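Local structure of A197 (Sulfolobus turreted icosahedral virus, 2C0N) at residues A[80-85]-A[161-166]; A[97-102]-A[111-116]; A[6-11]-A[39-44]; A[43-48]-A[133-138]. The protein is a viral glycosyltransferase with the GT-A fold, which probably transfers a sugar from a nucleotide-activated donor to an acceptor. All coordinates share one frame; numbering follows the deposited sequence.

Contact 1 of 4, residues A[80-85]-A[161-166]; sequences EGYDVV and RTYALS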
loop_
_atom_site.group_PDB
_atom_site.type_symbol
_atom_site.label_atom_id
_atom_site.label_comp_id
_atom_site.label_asym_id
_atom_site.label_seq_id
_atom_site.Cartn_x
_atom_site.Cartn_y
_atom_site.Cartn_z
ATOM N N GLU A 80 19.477 -7.178 26.732
ATOM C CA GLU A 80 20.371 -6.488 27.649
ATOM C C GLU A 80 19.634 -5.633 28.663
ATOM O O GLU A 80 20.232 -5.168 29.643
ATOM C CB GLU A 80 21.344 -5.622 26.866
ATOM C CG GLU A 80 22.181 -6.443 25.901
ATOM C CD GLU A 80 22.944 -5.614 24.865
ATOM O OE1 GLU A 80 22.791 -4.379 24.827
ATOM O OE2 GLU A 80 23.734 -6.238 24.106
ATOM N N GLY A 81 18.346 -5.422 28.418
ATOM C CA GLY A 81 17.448 -4.797 29.372
ATOM C C GLY A 81 16.920 -3.465 28.951
ATOM O O GLY A 81 16.281 -2.782 29.744
ATOM N N TYR A 82 17.132 -3.097 27.695
ATOM C CA TYR A 82 16.426 -1.925 27.178
ATOM C C TYR A 82 14.941 -2.198 26.952
ATOM O O TYR A 82 14.536 -3.321 26.631
ATOM C CB TYR A 82 17.124 -1.384 25.931
ATOM C CG TYR A 82 18.428 -0.777 26.297
ATOM C CD1 TYR A 82 18.490 0.511 26.824
ATOM C CD2 TYR A 82 19.597 -1.494 26.181
ATOM C CE1 TYR A 82 19.700 1.074 27.206
ATOM C CE2 TYR A 82 20.821 -0.947 26.546
ATOM C CZ TYR A 82 20.863 0.343 27.063
ATOM O OH TYR A 82 22.065 0.861 27.456
ATOM N N ASP A 83 14.131 -1.147 27.104
ATOM C CA ASP A 83 12.706 -1.241 26.826
ATOM C C ASP A 83 12.333 -0.807 25.416
ATOM O O ASP A 83 11.337 -1.271 24.839
ATOM C CB ASP A 83 11.930 -0.407 27.860
ATOM C CG ASP A 83 12.189 -0.824 29.268
ATOM O OD1 ASP A 83 11.997 -2.016 29.535
ATOM O OD2 ASP A 83 12.581 0.028 30.118
ATOM N N VAL A 84 13.080 0.135 24.873
ATOM C CA VAL A 84 12.728 0.764 23.599
ATOM C C VAL A 84 14.018 0.936 22.826
ATOM O O VAL A 84 15.041 1.349 23.398
ATOM C CB VAL A 84 12.116 2.143 23.816
ATOM C CG1 VAL A 84 11.922 2.894 22.489
ATOM C CG2 VAL A 84 10.808 2.021 24.595
ATOM N N VAL A 85 13.972 0.580 21.555
ATOM C CA VAL A 85 15.105 0.750 20.655
ATOM C C VAL A 85 14.657 1.687 19.507
ATOM O O VAL A 85 13.642 1.430 18.861
ATOM C CB VAL A 85 15.584 -0.594 20.131
ATOM C CG1 VAL A 85 16.689 -0.410 19.154
ATOM C CG2 VAL A 85 16.059 -1.475 21.298
ATOM N N ARG A 161 13.762 2.527 29.448
ATOM C CA ARG A 161 15.195 2.496 29.183
ATOM C C ARG A 161 15.334 2.375 27.667
ATOM O O ARG A 161 14.866 1.411 27.063
ATOM C CB ARG A 161 15.832 1.375 29.977
ATOM C CG ARG A 161 15.722 1.729 31.486
ATOM C CD ARG A 161 16.508 0.938 32.407
ATOM N NE ARG A 161 16.367 -0.502 32.203
ATOM C CZ ARG A 161 16.386 -1.415 33.171
ATOM N NH1 ARG A 161 16.490 -1.066 34.453
ATOM N NH2 ARG A 161 16.275 -2.691 32.842
ATOM N N THR A 162 15.918 3.418 27.071
ATOM C CA THR A 162 15.865 3.671 25.639
ATOM C C THR A 162 17.275 3.766 25.000
ATOM O O THR A 162 18.152 4.446 25.513
ATOM C CB THR A 162 15.053 4.943 25.314
ATOM O OG1 THR A 162 13.772 4.871 25.958
ATOM C CG2 THR A 162 14.833 5.094 23.788
ATOM N N TYR A 163 17.465 3.054 23.885
ATOM C CA TYR A 163 18.758 3.019 23.161
ATOM C C TYR A 163 18.518 3.345 21.698
ATOM O O TYR A 163 17.557 2.831 21.103
ATOM C CB TYR A 163 19.360 1.626 23.244
ATOM C CG TYR A 163 20.826 1.617 22.997
ATOM C CD1 TYR A 163 21.336 1.396 21.730
ATOM C CD2 TYR A 163 21.724 1.837 24.040
ATOM C CE1 TYR A 163 22.686 1.408 21.491
ATOM C CE2 TYR A 163 23.105 1.838 23.806
ATOM C CZ TYR A 163 23.562 1.619 22.516
ATOM O OH TYR A 163 24.902 1.623 22.231
ATOM N N ALA A 164 19.376 4.197 21.143
ATOM C CA ALA A 164 19.365 4.544 19.710
ATOM C C ALA A 164 20.493 3.764 19.018
ATOM O O ALA A 164 21.635 3.769 19.474
ATOM C CB ALA A 164 19.549 6.030 19.522
ATOM N N LEU A 165 20.131 3.015 17.976
ATOM C CA LEU A 165 21.097 2.246 17.178
ATOM C C LEU A 165 21.408 2.954 15.884
ATOM O O LEU A 165 20.520 3.178 15.076
ATOM C CB LEU A 165 20.556 0.858 16.823
ATOM C CG LEU A 165 20.338 -0.155 17.954
ATOM C CD1 LEU A 165 19.630 -1.361 17.421
ATOM C CD2 LEU A 165 21.635 -0.571 18.606
ATOM N N SER A 166 22.671 3.280 15.651
ATOM C CA SER A 166 23.070 3.811 14.365
ATOM C C SER A 166 22.818 2.865 13.183
ATOM O O SER A 166 22.783 3.310 12.019
ATOM C CB SER A 166 24.519 4.221 14.381
ATOM O OG SER A 166 25.323 3.074 14.530
#

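Contact 2 of 4, residues A[97-102]-A[111-116]; sequences YSVYRK and GEVNGC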
loop_
_atom_site.group_PDB
_atom_site.type_symbol
_atom_site.label_atom_id
_atom_site.label_comp_id
_atom_site.label_asym_id
_atom_site.label_seq_id
_atom_site.Cartn_x
_atom_site.Cartn_y
_atom_site.Cartn_z
ATOM N N TYR A 97 17.727 14.884 13.840
ATOM C CA TYR A 97 17.316 13.489 13.771
ATOM C C TYR A 97 16.229 13.156 14.742
ATOM O O TYR A 97 15.982 13.888 15.681
ATOM C CB TYR A 97 18.492 12.576 14.021
ATOM C CG TYR A 97 19.467 12.586 12.888
ATOM C CD1 TYR A 97 20.592 13.411 12.914
ATOM C CD2 TYR A 97 19.281 11.767 11.796
ATOM C CE1 TYR A 97 21.505 13.411 11.862
ATOM C CE2 TYR A 97 20.172 11.763 10.738
ATOM C CZ TYR A 97 21.276 12.584 10.763
ATOM O OH TYR A 97 22.177 12.566 9.710
ATOM N N SER A 98 15.592 12.020 14.477
ATOM C CA SER A 98 14.430 11.532 15.230
ATOM C C SER A 98 14.667 11.037 16.653
ATOM O O SER A 98 13.776 10.409 17.206
ATOM C CB SER A 98 13.850 10.361 14.470
ATOM O OG SER A 98 14.873 9.386 14.240
ATOM N N VAL A 99 15.836 11.260 17.240
ATOM C CA VAL A 99 16.086 10.832 18.607
ATOM C C VAL A 99 16.586 12.030 19.365
ATOM O O VAL A 99 17.170 12.934 18.780
ATOM C CB VAL A 99 17.120 9.678 18.709
ATOM C CG1 VAL A 99 16.752 8.532 17.780
ATOM C CG2 VAL A 99 18.486 10.163 18.400
ATOM N N TYR A 100 16.340 12.054 20.663
ATOM C CA TYR A 100 16.797 13.190 21.482
ATOM C C TYR A 100 17.342 12.809 22.836
ATOM O O TYR A 100 16.934 11.808 23.432
ATOM C CB TYR A 100 15.687 14.207 21.651
ATOM C CG TYR A 100 14.478 13.690 22.388
ATOM C CD1 TYR A 100 14.425 13.705 23.788
ATOM C CD2 TYR A 100 13.366 13.210 21.693
ATOM C CE1 TYR A 100 13.314 13.247 24.458
ATOM C CE2 TYR A 100 12.251 12.751 22.367
ATOM C CZ TYR A 100 12.229 12.774 23.739
ATOM O OH TYR A 100 11.113 12.322 24.431
ATOM N N ARG A 101 18.299 13.616 23.300
ATOM C CA ARG A 101 18.680 13.642 24.710
ATOM C C ARG A 101 18.198 14.987 25.241
ATOM O O ARG A 101 17.050 15.089 25.663
ATOM C CB ARG A 101 20.169 13.399 24.885
ATOM C CG ARG A 101 20.535 11.973 24.493
ATOM C CD ARG A 101 22.007 11.712 24.516
ATOM N NE ARG A 101 22.691 12.434 23.463
ATOM C CZ ARG A 101 24.004 12.416 23.251
ATOM N NH1 ARG A 101 24.809 11.702 24.042
ATOM N NH2 ARG A 101 24.512 13.116 22.239
ATOM N N LYS A 102 19.005 16.038 25.146
ATOM C CA LYS A 102 18.544 17.369 25.577
ATOM C C LYS A 102 17.723 18.030 24.482
ATOM O O LYS A 102 16.808 18.807 24.763
ATOM C CB LYS A 102 19.712 18.268 25.995
ATOM C CG LYS A 102 20.361 17.850 27.307
ATOM C CD LYS A 102 20.819 19.045 28.145
ATOM C CE LYS A 102 21.448 18.606 29.472
ATOM N NZ LYS A 102 21.690 19.737 30.431
ATOM N N GLY A 111 23.915 4.796 21.254
ATOM C CA GLY A 111 23.962 5.170 22.643
ATOM C C GLY A 111 22.591 5.260 23.265
ATOM O O GLY A 111 21.584 5.221 22.581
ATOM N N GLU A 112 22.579 5.332 24.589
ATOM C CA GLU A 112 21.364 5.579 25.345
ATOM C C GLU A 112 20.847 6.994 25.053
ATOM O O GLU A 112 21.626 7.948 24.961
ATOM C CB GLU A 112 21.614 5.388 26.859
ATOM C CG GLU A 112 20.299 5.084 27.616
ATOM C CD GLU A 112 20.436 5.017 29.092
ATOM O OE1 GLU A 112 21.552 4.662 29.582
ATOM O OE2 GLU A 112 19.411 5.330 29.759
ATOM N N VAL A 113 19.532 7.127 24.912
ATOM C CA VAL A 113 18.898 8.434 24.667
ATOM C C VAL A 113 17.679 8.599 25.585
ATOM O O VAL A 113 17.296 7.652 26.253
ATOM C CB VAL A 113 18.475 8.604 23.176
ATOM C CG1 VAL A 113 19.691 8.606 22.243
ATOM C CG2 VAL A 113 17.489 7.526 22.737
ATOM N N ASN A 114 17.067 9.782 25.600
ATOM C CA ASN A 114 15.837 10.015 26.398
ATOM C C ASN A 114 14.554 9.609 25.661
ATOM O O ASN A 114 13.583 9.139 26.266
ATOM C CB ASN A 114 15.764 11.485 26.865
ATOM C CG ASN A 114 16.752 11.801 27.969
ATOM O OD1 ASN A 114 16.766 11.145 29.017
ATOM N ND2 ASN A 114 17.564 12.833 27.758
ATOM N N GLY A 115 14.532 9.772 24.346
ATOM C CA GLY A 115 13.395 9.321 23.574
ATOM C C GLY A 115 13.574 9.569 22.088
ATOM O O GLY A 115 14.668 9.895 21.634
ATOM N N CYS A 116 12.476 9.431 21.359
ATOM C CA CYS A 116 12.434 9.658 19.923
ATOM C C CYS A 116 10.997 10.026 19.519
ATOM O O CYS A 116 10.150 10.175 20.393
ATOM C CB CYS A 116 12.940 8.420 19.194
ATOM S SG CYS A 116 12.032 6.944 19.487
HETATM O O HOH W 1 24.034 8.690 25.111
#

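Contact 3 of 4, residues A[6-11]-A[39-44]; sequences FIPSMG and VQREIA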
loop_
_atom_site.group_PDB
_atom_site.type_symbol
_atom_site.label_atom_id
_atom_site.label_comp_id
_atom_site.label_asym_id
_atom_site.label_seq_id
_atom_site.Cartn_x
_atom_site.Cartn_y
_atom_site.Cartn_z
ATOM N N PHE A 6 3.190 -1.386 13.462
ATOM C CA PHE A 6 1.971 -0.596 13.429
ATOM C C PHE A 6 2.324 0.695 12.735
ATOM O O PHE A 6 3.239 1.410 13.157
ATOM C CB PHE A 6 1.443 -0.346 14.830
ATOM C CG PHE A 6 0.792 -1.560 15.456
ATOM C CD1 PHE A 6 1.556 -2.521 16.064
ATOM C CD2 PHE A 6 -0.575 -1.748 15.371
ATOM C CE1 PHE A 6 0.974 -3.656 16.609
ATOM C CE2 PHE A 6 -1.170 -2.867 15.906
ATOM C CZ PHE A 6 -0.410 -3.813 16.521
ATOM N N ILE A 7 1.601 0.971 11.655
ATOM C CA ILE A 7 1.889 2.082 10.781
ATOM C C ILE A 7 0.705 3.062 10.803
ATOM O O ILE A 7 -0.299 2.795 10.167
ATOM C CB ILE A 7 2.168 1.566 9.350
ATOM C CG1 ILE A 7 3.379 0.612 9.348
ATOM C CG2 ILE A 7 2.284 2.799 8.383
ATOM C CD1 ILE A 7 3.484 -0.342 8.115
ATOM N N PRO A 8 0.817 4.195 11.533
ATOM C CA PRO A 8 -0.251 5.209 11.551
ATOM C C PRO A 8 -0.349 5.828 10.170
ATOM O O PRO A 8 0.670 6.275 9.650
ATOM C CB PRO A 8 0.259 6.243 12.565
ATOM C CG PRO A 8 1.325 5.617 13.284
ATOM C CD PRO A 8 1.904 4.539 12.453
ATOM N N SER A 9 -1.500 5.761 9.539
ATOM C CA SER A 9 -1.638 6.402 8.226
ATOM C C SER A 9 -2.721 7.443 8.188
ATOM O O SER A 9 -3.512 7.556 9.129
ATOM C CB SER A 9 -1.889 5.341 7.163
ATOM O OG SER A 9 -3.245 5.083 7.082
HETATM N N MSE A 10 -2.779 8.156 7.062
HETATM C CA MSE A 10 -3.899 9.046 6.718
HETATM C C MSE A 10 -4.819 8.434 5.661
HETATM O O MSE A 10 -5.658 9.119 5.080
HETATM C CB MSE A 10 -3.381 10.419 6.296
HETATM C CG MSE A 10 -2.382 10.962 7.294
HETATM SE SE MSE A 10 -3.384 11.732 8.722
HETATM C CE MSE A 10 -3.695 13.425 7.935
ATOM N N GLY A 11 -4.699 7.103 5.473
ATOM C CA GLY A 11 -5.563 6.349 4.579
ATOM C C GLY A 11 -4.889 5.847 3.304
ATOM O O GLY A 11 -5.519 5.165 2.489
ATOM N N VAL A 39 -4.421 8.708 19.130
ATOM C CA VAL A 39 -5.513 7.750 19.191
ATOM C C VAL A 39 -5.131 6.502 18.416
ATOM O O VAL A 39 -5.391 5.381 18.850
ATOM C CB VAL A 39 -6.809 8.333 18.594
ATOM C CG1 VAL A 39 -7.915 7.282 18.600
ATOM C CG2 VAL A 39 -7.243 9.613 19.337
ATOM N N GLN A 40 -4.495 6.669 17.265
ATOM C CA GLN A 40 -4.010 5.487 16.516
ATOM C C GLN A 40 -2.982 4.700 17.309
ATOM O O GLN A 40 -2.990 3.467 17.303
ATOM C CB GLN A 40 -3.401 5.907 15.175
ATOM C CG GLN A 40 -4.361 6.588 14.233
ATOM C CD GLN A 40 -3.661 7.134 13.014
ATOM O OE1 GLN A 40 -2.815 8.004 13.120
ATOM N NE2 GLN A 40 -4.025 6.631 11.848
ATOM N N ARG A 41 -2.073 5.380 18.000
ATOM C CA ARG A 41 -1.064 4.667 18.782
ATOM C C ARG A 41 -1.666 3.918 19.963
ATOM O O ARG A 41 -1.225 2.832 20.309
ATOM C CB ARG A 41 0.043 5.601 19.259
ATOM C CG ARG A 41 0.757 6.293 18.158
ATOM C CD ARG A 41 2.062 6.839 18.617
ATOM N NE ARG A 41 2.647 7.764 17.653
ATOM C CZ ARG A 41 3.249 7.398 16.535
ATOM N NH1 ARG A 41 3.321 6.123 16.204
ATOM N NH2 ARG A 41 3.764 8.313 15.721
ATOM N N GLU A 42 -2.697 4.466 20.574
ATOM C CA GLU A 42 -3.374 3.739 21.638
ATOM C C GLU A 42 -4.097 2.501 21.126
ATOM O O GLU A 42 -4.102 1.481 21.770
ATOM C CB GLU A 42 -4.368 4.642 22.349
ATOM C CG GLU A 42 -4.757 4.145 23.725
ATOM C CD GLU A 42 -3.639 4.289 24.696
ATOM O OE1 GLU A 42 -3.138 5.407 24.854
ATOM O OE2 GLU A 42 -3.213 3.274 25.258
ATOM N N ILE A 43 -4.787 2.619 19.997
ATOM C CA ILE A 43 -5.417 1.474 19.351
ATOM C C ILE A 43 -4.369 0.405 19.077
ATOM O O ILE A 43 -4.585 -0.775 19.360
ATOM C CB ILE A 43 -6.077 1.912 18.029
ATOM C CG1 ILE A 43 -7.331 2.729 18.324
ATOM C CG2 ILE A 43 -6.433 0.700 17.120
ATOM C CD1 ILE A 43 -7.855 3.468 17.149
ATOM N N ALA A 44 -3.225 0.823 18.537
ATOM C CA ALA A 44 -2.107 -0.107 18.256
ATOM C C ALA A 44 -1.705 -0.882 19.508
ATOM O O ALA A 44 -1.638 -2.100 19.457
ATOM C CB ALA A 44 -0.927 0.625 17.726
HETATM O O HOH W 2 -1.887 9.677 11.321
#

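Contact 4 of 4, residues A[43-48]-A[133-138]; sequences IALDMF and RPAFLA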
loop_
_atom_site.group_PDB
_atom_site.type_symbol
_atom_site.label_atom_id
_atom_site.label_comp_id
_atom_site.label_asym_id
_atom_site.label_seq_id
_atom_site.Cartn_x
_atom_site.Cartn_y
_atom_site.Cartn_z
ATOM N N ILE A 43 -4.787 2.619 19.997
ATOM C CA ILE A 43 -5.417 1.474 19.351
ATOM C C ILE A 43 -4.369 0.405 19.077
ATOM O O ILE A 43 -4.585 -0.775 19.360
ATOM C CB ILE A 43 -6.077 1.912 18.029
ATOM C CG1 ILE A 43 -7.331 2.729 18.324
ATOM C CG2 ILE A 43 -6.433 0.700 17.120
ATOM C CD1 ILE A 43 -7.855 3.468 17.149
ATOM N N ALA A 44 -3.225 0.823 18.537
ATOM C CA ALA A 44 -2.107 -0.107 18.256
ATOM C C ALA A 44 -1.705 -0.882 19.508
ATOM O O ALA A 44 -1.638 -2.100 19.457
ATOM C CB ALA A 44 -0.927 0.625 17.726
ATOM N N LEU A 45 -1.429 -0.170 20.611
ATOM C CA LEU A 45 -1.128 -0.800 21.917
ATOM C C LEU A 45 -2.191 -1.812 22.367
ATOM O O LEU A 45 -1.879 -2.918 22.767
ATOM C CB LEU A 45 -0.954 0.262 22.997
ATOM C CG LEU A 45 -0.546 -0.226 24.387
ATOM C CD1 LEU A 45 0.714 -1.109 24.334
ATOM C CD2 LEU A 45 -0.350 0.947 25.352
ATOM N N ASP A 46 -3.457 -1.435 22.286
ATOM C CA ASP A 46 -4.545 -2.356 22.616
ATOM C C ASP A 46 -4.561 -3.632 21.780
ATOM O O ASP A 46 -4.792 -4.723 22.305
ATOM C CB ASP A 46 -5.877 -1.661 22.439
ATOM C CG ASP A 46 -6.155 -0.663 23.521
ATOM O OD1 ASP A 46 -5.455 -0.671 24.545
ATOM O OD2 ASP A 46 -7.100 0.139 23.330
HETATM N N MSE A 47 -4.415 -3.487 20.477
HETATM C CA MSE A 47 -4.370 -4.639 19.593
HETATM C C MSE A 47 -3.118 -5.497 19.891
HETATM O O MSE A 47 -3.211 -6.700 20.060
HETATM C CB MSE A 47 -4.354 -4.196 18.138
HETATM C CG MSE A 47 -5.697 -3.579 17.641
HETATM SE SE MSE A 47 -5.478 -2.958 15.810
HETATM C CE MSE A 47 -5.180 -4.736 14.992
ATOM N N PHE A 48 -1.968 -4.846 19.985
ATOM C CA PHE A 48 -0.707 -5.559 20.238
ATOM C C PHE A 48 -0.764 -6.414 21.477
ATOM O O PHE A 48 -0.352 -7.584 21.442
ATOM C CB PHE A 48 0.450 -4.576 20.355
ATOM C CG PHE A 48 1.718 -5.221 20.780
ATOM C CD1 PHE A 48 2.480 -5.935 19.875
ATOM C CD2 PHE A 48 2.135 -5.156 22.097
ATOM C CE1 PHE A 48 3.658 -6.582 20.292
ATOM C CE2 PHE A 48 3.324 -5.776 22.505
ATOM C CZ PHE A 48 4.068 -6.495 21.619
ATOM N N ARG A 133 -2.037 2.300 31.435
ATOM C CA ARG A 133 -2.859 2.501 30.234
ATOM C C ARG A 133 -4.081 3.346 30.549
ATOM O O ARG A 133 -4.726 3.140 31.595
ATOM C CB ARG A 133 -3.323 1.164 29.642
ATOM C CG ARG A 133 -2.393 0.580 28.578
ATOM C CD ARG A 133 -3.169 -0.324 27.572
ATOM N NE ARG A 133 -3.369 -1.676 28.093
ATOM C CZ ARG A 133 -4.264 -2.566 27.646
ATOM N NH1 ARG A 133 -5.076 -2.295 26.627
ATOM N NH2 ARG A 133 -4.337 -3.755 28.237
ATOM N N PRO A 134 -4.444 4.279 29.646
ATOM C CA PRO A 134 -3.899 4.492 28.289
ATOM C C PRO A 134 -2.531 5.232 28.290
ATOM O O PRO A 134 -2.285 6.070 29.171
ATOM C CB PRO A 134 -4.999 5.314 27.587
ATOM C CG PRO A 134 -5.993 5.714 28.666
ATOM C CD PRO A 134 -5.451 5.297 29.989
ATOM N N ALA A 135 -1.689 4.932 27.292
ATOM C CA ALA A 135 -0.240 5.214 27.278
ATOM C C ALA A 135 0.238 6.416 26.440
ATOM O O ALA A 135 1.335 6.942 26.653
ATOM C CB ALA A 135 0.486 3.965 26.763
ATOM N N PHE A 136 -0.547 6.795 25.437
ATOM C CA PHE A 136 -0.175 7.886 24.530
ATOM C C PHE A 136 -1.162 9.023 24.644
ATOM O O PHE A 136 -2.368 8.834 24.509
ATOM C CB PHE A 136 -0.122 7.402 23.076
ATOM C CG PHE A 136 0.814 6.284 22.870
ATOM C CD1 PHE A 136 0.361 4.985 22.852
ATOM C CD2 PHE A 136 2.177 6.523 22.743
ATOM C CE1 PHE A 136 1.246 3.950 22.674
ATOM C CE2 PHE A 136 3.065 5.477 22.603
ATOM C CZ PHE A 136 2.596 4.199 22.567
ATOM N N LEU A 137 -0.649 10.212 24.906
ATOM C CA LEU A 137 -1.511 11.384 25.045
ATOM C C LEU A 137 -0.842 12.611 24.427
ATOM O O LEU A 137 0.354 12.853 24.622
ATOM C CB LEU A 137 -1.825 11.628 26.521
ATOM C CG LEU A 137 -2.775 12.787 26.817
ATOM C CD1 LEU A 137 -4.111 12.554 26.134
ATOM C CD2 LEU A 137 -2.944 12.942 28.293
ATOM N N ALA A 138 -1.627 13.382 23.683
ATOM C CA ALA A 138 -1.136 14.571 23.019
ATOM C C ALA A 138 -2.011 15.730 23.448
ATOM O O ALA A 138 -1.581 16.525 24.249
ATOM C CB ALA A 138 -1.196 14.404 21.536
HETATM O O HOH W 3 -5.400 -4.889 24.913
#

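Contact 1 of 4, residues A[80-85]-A[161-166]
With CG set beside its backbone N (chi1 -70°), the ring of Tyr82 turns a face to Tyr163 CB, which sits 3.9 Å from the centroid of that ring, a CH-pi contact close to the ring normal. Tyr163 swings its own CG opposite the backbone N (chi1 -159°), and this brings its CD2 to 3.5 Å from Tyr82 CZ, the two rings meeting obliquely. Lys77 of helix 71-80 makes a cation-pi contact with Tyr163. Next to them the backbones clamp together. Arg161 O accepts two N-H groups at once, from Asp83 N at 2.7 Å and Val84 N at 3.1 Å. Asp83 turns back so that the anti side of OD2 takes Arg161 N at 2.8 Å. Bent at chi3, the Arg161 chain brings NH2 to 3.1 Å from Gly81 O, which lies almost in the guanidinium plane. Gly81 itself, with positive phi, closes helix 71-80 in a Schellman motif. Further along, Tyr163 N bonds to Val84 O, and Val85 CG1 meets Leu165 CD1 at 3.5 Å on the tyrosine's side of the sheet. Strands 84-88 and 162-173 thus begin a parallel pairing within the mixed central sheet of a GT-A domain.

Contact 2 of 4, residues A[97-102]-A[111-116]
Backbone hydrogen bonds come first: Tyr100 N gives a nearly straight bond (169°) to Gly115 O at 2.9 Å, and Tyr100 O takes two donors in return, Asn114 N at 3.0 Å and Gly115 N at 3.3 Å. Two residues facing one in this way make a classic beta bulge. A side-chain bond extends the grip, Asn114 ND2 reaching Arg101 O at 3.1 Å from well above the carbonyl plane. Of the aromatic contacts, the main one is CH-pi. Tyr100 holds CG between its backbone N and carbonyl carbon (chi1 63°), which folds the ring over its partner strand, so that Gly115 CA lies 3.9 Å from the ring centroid. Apolar contacts are looser: Val99 CG1 lies 4.1 Å from Cys116 CB, and the Arg101 side chain crosses that of Val113 at about a right angle. A water sits between Glu112 O, at a doubtfully short distance, and Arg101 NH1, which it meets weakly; Arg101 NE makes its salt bridge with Glu105. The small antiparallel pair 99-100/115-116 is packed between larger elements: Val99 and Cys116 touch Cys86 of strand 84-88, Val113 lies on strand 162-173, and Tyr100 leans on Val152 and Phe155 of helix 150-158.

Contact 3 of 4, residues A[6-11]-A[39-44]
A beta-alpha-beta crossover carries the chain from strand 28-31 to strand 56-60, and its helix, 37-50, passes over the intervening strand 3-8, setting Ala44 on Phe6 and Gln40 beside Pro8 and Ser9. Strand 6-8 and helix 39-44 run nearly antiparallel, at 163°, with their axes 8.9 Å apart. At one end Ala44 CB presses against the Phe6 ring at CD2, 3.4 Å away, and Ala44 O stands over the same ring, 3.6 Å from CZ. At the other end the Gln40 chain, extended beyond CG (chi2 173°), delivers its amide to the loop after the strand: NE2 bonds to Ser9 O at 2.9 Å, in the carbonyl plane and on a lone pair. Gln40 NE2 also bonds to Ser32 O, while Gln40 OE1 accepts from a water at 2.6 Å, so both ends of the buried amide have partners and its rotation is fixed. Pro8 fills the middle, its CB 3.6 Å from Gln40 OE1 and its CG 3.6 Å from Arg41 NH1. Arg41 itself is tied by salt bridges to Glu150 and Asp61. The loop then folds as an ST turn, Ser9 OG accepting Gly11 N at 3.0 Å and bonding also to Leu31 O; Met10 O reaches Arg177 of the second subunit. Such a helix laid over parallel strands is typical of the Rossmann-like, N-terminal half of GT-A glycosyltransferases, where the nucleotide part of the donor is usually bound.

Contact 4 of 4, residues A[43-48]-A[133-138]
Leu45 CD2 and Ala135 CB meet at 3.4 Å, tighter than a usual carbon-carbon contact. The leucine reaches the loop because its CG lies opposite the backbone N (chi1 -176°), which leads the branch out from helix 37-50. Leu45 CD2 also lies 3.8 Å from Arg133 CD, on the aliphatic part of that chain, while Leu45 CB comes to the edge of the Phe136 ring at CE1. One residue further along the helix the contact turns polar. Arg133 is bent at chi3, and its NH1 bridges to Asp46 OD1 at 2.7 Å, the oxygen lying near the guanidinium plane. From the carboxylate's side the nitrogen arrives from above, with the two flat groups turned 62° apart, so this is a one-armed salt bridge and the hydrogen bond is noticeably bent (138°). A water gives a hydrogen bond to Asp46 O at 2.7 Å and weakly accepts from Arg133 NH1.

Outside this shell, the loop is held to the helix by Glu42, whose OE2 accepts Ala135 N and whose OE1 accepts Phe136 N. A cis peptide before Pro134 shapes the turn between Arg133 and Ala135. Phe136 meets the ring of Phe154 with the planes nearly parallel, which ties the loop to helix 150-158 as well. Chemically, the contact joins a buried apolar seam to an ion pair at its exposed margin; the short Asp46 to Arg133 distance would probably keep both groups charged, with water sharing the arginine's donors.

The four contacts form two close pairs. Contacts 1 and 2 have centres about 10 Å apart and join directly through strands 162-173 and 111-112, where Ala164 N lies 2.8 Å from Gly111 O; in sequence, contact 2 falls within the span between the segments of contact 1. Contacts 3 and 4, centres about 9 Å apart, share Ile43 and Ala44 on helix 37-50. Contacts 1 and 3 reach the same sheet, centres about 22 Å apart. Bound dioxane, probably from the crystallisation liquor, comes within about 3 Å (nearest atoms) of the side chains of Arg161 in contact 1 and Tyr100 in contact 2. Nickel is held by His198 and His200 of the C-terminal polyhistidine run, probably a tag, and is unlikely to mark the active site.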